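Local atomic coordinates of vinylacetyl-CoA Delta-isomerase (Nitrosopumilus maritimus SCM1, PDB entry 6VJR), a protein that binds FAD, a [4Fe-4S] cluster and iron, and probably interconverts 4-carbon CoA thioesters as a 4-hydroxybutyryl-CoA dehydratase with vinylacetyl-CoA isomerase activity. Residues A[147-152]-A[182-187]. Sequence-based numbering, arbitrary orientation.
With FAD (flavin-adenine dinucleotide), chain F.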
loop_
_atom_site.group_PDB
_atom_site.type_symbol
_atom_site.label_atom_id
_atom_site.label_comp_id
_atom_site.label_asym_id
_atom_site.label_seq_id
_atom_site.Cartn_x
_atom_site.Cartn_y
_atom_site.Cartn_z
ATOM N N MET A 147 3.279 11.745 30.973
ATOM C CA MET A 147 1.833 11.630 30.864
ATOM C C MET A 147 1.372 10.185 31.040
ATOM O O MET A 147 0.475 9.913 31.833
ATOM C CB MET A 147 1.374 12.210 29.525
ATOM C CG MET A 147 -0.098 11.984 29.244
ATOM S SD MET A 147 -0.764 12.953 27.876
ATOM C CE MET A 147 -0.668 14.612 28.559
ATOM N N THR A 148 1.945 9.278 30.275
ATOM C CA THR A 148 1.404 7.932 30.166
ATOM C C THR A 148 1.655 7.091 31.408
ATOM O O THR A 148 2.780 6.697 31.689
ATOM C CB THR A 148 1.993 7.241 28.946
ATOM O OG1 THR A 148 1.957 8.067 27.788
ATOM C CG2 THR A 148 1.265 5.935 28.705
ATOM N N ASP A 149 0.548 6.680 32.054
ATOM C CA ASP A 149 0.561 5.758 33.175
ATOM C C ASP A 149 0.595 4.331 32.620
ATOM O O ASP A 149 0.445 4.089 31.416
ATOM C CB ASP A 149 -0.686 5.910 34.040
ATOM C CG ASP A 149 -0.956 7.362 34.413
ATOM O OD1 ASP A 149 -1.528 8.058 33.550
ATOM O OD2 ASP A 149 -0.481 7.804 35.475
ATOM N N PRO A 150 0.861 3.326 33.472
ATOM C CA PRO A 150 0.824 1.940 33.022
ATOM C C PRO A 150 -0.539 1.482 32.505
ATOM O O PRO A 150 -0.546 0.674 31.584
ATOM C CB PRO A 150 1.304 1.156 34.233
ATOM C CG PRO A 150 2.117 2.157 35.018
ATOM C CD PRO A 150 1.362 3.435 34.830
ATOM N N LYS A 151 -1.608 1.925 33.169
ATOM C CA LYS A 151 -2.994 1.844 32.738
ATOM C C LYS A 151 -3.732 0.531 33.050
ATOM O O LYS A 151 -4.946 0.501 32.866
ATOM C CB LYS A 151 -3.193 2.157 31.248
ATOM C CG LYS A 151 -2.789 3.577 30.865
ATOM C CD LYS A 151 -3.196 4.018 29.472
ATOM C CE LYS A 151 -2.720 3.114 28.434
ATOM N NZ LYS A 151 -2.989 3.505 27.031
ATOM N N GLY A 152 -3.076 -0.569 33.405
ATOM C CA GLY A 152 -3.807 -1.772 33.798
ATOM C C GLY A 152 -4.707 -2.318 32.694
ATOM O O GLY A 152 -4.262 -2.603 31.569
ATOM N N GLY A 182 1.732 6.328 42.135
ATOM C CA GLY A 182 1.403 5.755 40.851
ATOM C C GLY A 182 2.700 5.535 40.089
ATOM O O GLY A 182 3.741 5.272 40.681
ATOM N N ALA A 183 2.613 5.567 38.772
ATOM C CA ALA A 183 3.785 5.367 37.945
ATOM C C ALA A 183 3.547 6.021 36.594
ATOM O O ALA A 183 2.382 6.231 36.212
ATOM C CB ALA A 183 4.033 3.905 37.789
ATOM N N LYS A 184 4.634 6.270 35.885
ATOM C CA LYS A 184 4.589 6.783 34.521
ATOM C C LYS A 184 5.530 5.906 33.689
ATOM O O LYS A 184 6.665 5.686 34.082
ATOM C CB LYS A 184 5.001 8.261 34.484
ATOM C CG LYS A 184 4.009 9.195 35.167
ATOM C CD LYS A 184 2.587 9.329 34.614
ATOM C CE LYS A 184 1.812 10.452 35.210
ATOM N NZ LYS A 184 0.425 10.416 34.698
ATOM N N ALA A 185 4.993 5.276 32.623
ATOM C CA ALA A 185 5.736 4.317 31.830
ATOM C C ALA A 185 6.314 4.952 30.573
ATOM O O ALA A 185 5.831 5.970 30.094
ATOM C CB ALA A 185 4.835 3.144 31.504
ATOM N N HIS A 186 7.344 4.297 30.016
ATOM C CA HIS A 186 7.924 4.647 28.712
ATOM C C HIS A 186 8.528 6.054 28.685
ATOM O O HIS A 186 8.419 6.756 27.684
ATOM C CB HIS A 186 6.874 4.621 27.602
ATOM C CG HIS A 186 5.858 3.551 27.776
ATOM N ND1 HIS A 186 6.056 2.190 27.639
ATOM C CD2 HIS A 186 4.563 3.727 28.088
ATOM C CE1 HIS A 186 4.909 1.587 27.892
ATOM N NE2 HIS A 186 3.987 2.502 28.145
ATOM N N GLN A 187 9.065 6.503 29.797
ATOM C CA GLN A 187 9.399 7.924 29.928
ATOM C C GLN A 187 10.736 8.307 29.322
ATOM O O GLN A 187 11.787 7.910 29.821
ATOM C CB GLN A 187 9.327 8.267 31.412
ATOM C CG GLN A 187 7.913 8.205 31.947
ATOM C CD GLN A 187 6.985 9.161 31.248
ATOM O OE1 GLN A 187 7.340 10.301 31.007
ATOM N NE2 GLN A 187 5.779 8.716 30.912
HETATM P PA FAD F . -1.837 0.408 24.723
HETATM O O1A FAD F . -2.761 1.491 25.102
HETATM O O2A FAD F . -1.787 -0.784 25.592
HETATM O O5B FAD F . -2.108 0.115 23.182
HETATM C C5B FAD F . -2.040 -1.223 22.630
HETATM C C4B FAD F . -3.117 -1.364 21.594
HETATM O O4B FAD F . -4.409 -1.413 22.248
HETATM C C3B FAD F . -3.217 -0.250 20.535
HETATM O O3B FAD F . -3.578 -0.802 19.266
HETATM C C2B FAD F . -4.342 0.629 21.066
HETATM O O2B FAD F . -5.021 1.435 20.116
HETATM C C1B FAD F . -5.264 -0.424 21.688
HETATM N N9A FAD F . -6.085 0.090 22.777
HETATM C C8A FAD F . -5.716 0.522 24.033
HETATM N N7A FAD F . -6.707 0.896 24.801
HETATM C C5A FAD F . -7.817 0.727 23.994
HETATM C C6A FAD F . -9.190 0.954 24.223
HETATM N N6A FAD F . -9.669 1.364 25.399
HETATM N N1A FAD F . -10.039 0.747 23.191
HETATM C C2A FAD F . -9.536 0.292 22.028
HETATM N N3A FAD F . -8.278 0.006 21.702
HETATM C C4A FAD F . -7.448 0.253 22.734
HETATM N N1 FAD F . 4.671 8.707 27.105
HETATM C C2 FAD F . 4.951 9.741 27.966
HETATM O O2 FAD F . 4.109 10.204 28.752
HETATM N N3 FAD F . 6.198 10.334 27.907
HETATM C C4 FAD F . 7.231 9.975 27.090
HETATM O O4 FAD F . 8.334 10.485 27.182
HETATM C C4X FAD F . 6.948 8.815 26.259
HETATM N N5 FAD F . 7.912 8.369 25.446
HETATM C C5X FAD F . 7.711 7.149 24.836
HETATM C C6 FAD F . 8.762 6.512 24.161
HETATM C C7 FAD F . 8.608 5.264 23.578
HETATM C C7M FAD F . 9.795 4.571 22.955
HETATM C C8 FAD F . 7.326 4.679 23.531
HETATM C C8M FAD F . 7.106 3.382 22.808
HETATM C C9 FAD F . 6.256 5.320 24.109
HETATM C C9A FAD F . 6.442 6.545 24.797
HETATM N N10 FAD F . 5.407 7.158 25.501
HETATM C C10 FAD F . 5.634 8.257 26.330
HETATM C "C1'" FAD F . 4.175 6.362 25.671
HETATM C "C2'" FAD F . 3.166 6.358 24.549
HETATM O "O2'" FAD F . 2.416 7.571 24.638
HETATM C "C3'" FAD F . 2.240 5.141 24.684
HETATM O "O3'" FAD F . 3.030 4.011 24.364
HETATM C "C4'" FAD F . 0.939 5.213 23.870
HETATM O "O4'" FAD F . 0.049 6.193 24.423
HETATM C "C5'" FAD F . 0.214 3.882 23.806
HETATM O "O5'" FAD F . -0.077 3.433 25.119
HETATM P P FAD F . 0.369 2.023 25.606
HETATM O O1P FAD F . 1.807 1.808 25.439
HETATM O O2P FAD F . -0.219 1.838 26.942
HETATM O O3P FAD F . -0.317 0.957 24.625
HETATM O O HOH W 1 1.258 2.433 29.239
#
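The loop 147-152 meets the segment 182-187, on strand 177-188, through one backbone bond, A185 N to T148 O (2.8 Å), with D149 and K184 closest at their CA atoms, 4.4 Å apart. K184 starts away from the loop, but its bend at chi2 (-63°) brings NZ back alongside the D149 side chain. There NZ forms a salt bridge to D149 OD2 (2.9 Å), on the syn side but tilted 33° out of the carboxylate plane, and also donates to M147 O from above the carbonyl plane; M199 O is its third acceptor, and T168 N also holds OD2. A methionine in place of K184 would probably leave the buried D149 carboxylate without its countercharge and M147 O without this donor. Beside this pair, P150 CG packs on A183 CB at 3.8 Å. Towards the flavin, T148 CG2 lies at the edge of the H186 ring, and M147 N, T148 N and Q187 NE2 converge on FAD O2. T148 OG1 donates to FAD N1, while K151 NZ reaches diphosphate oxygen O1A. D382, G386 and H321 of the second subunit complete this FAD pocket, and its T390 OG1 bonds H186 ND1. The contact thus ties the loop leaving strand 143-146 to strand 177-188, which pairs antiparallel with strands 169-173, 254-259 and 262-265.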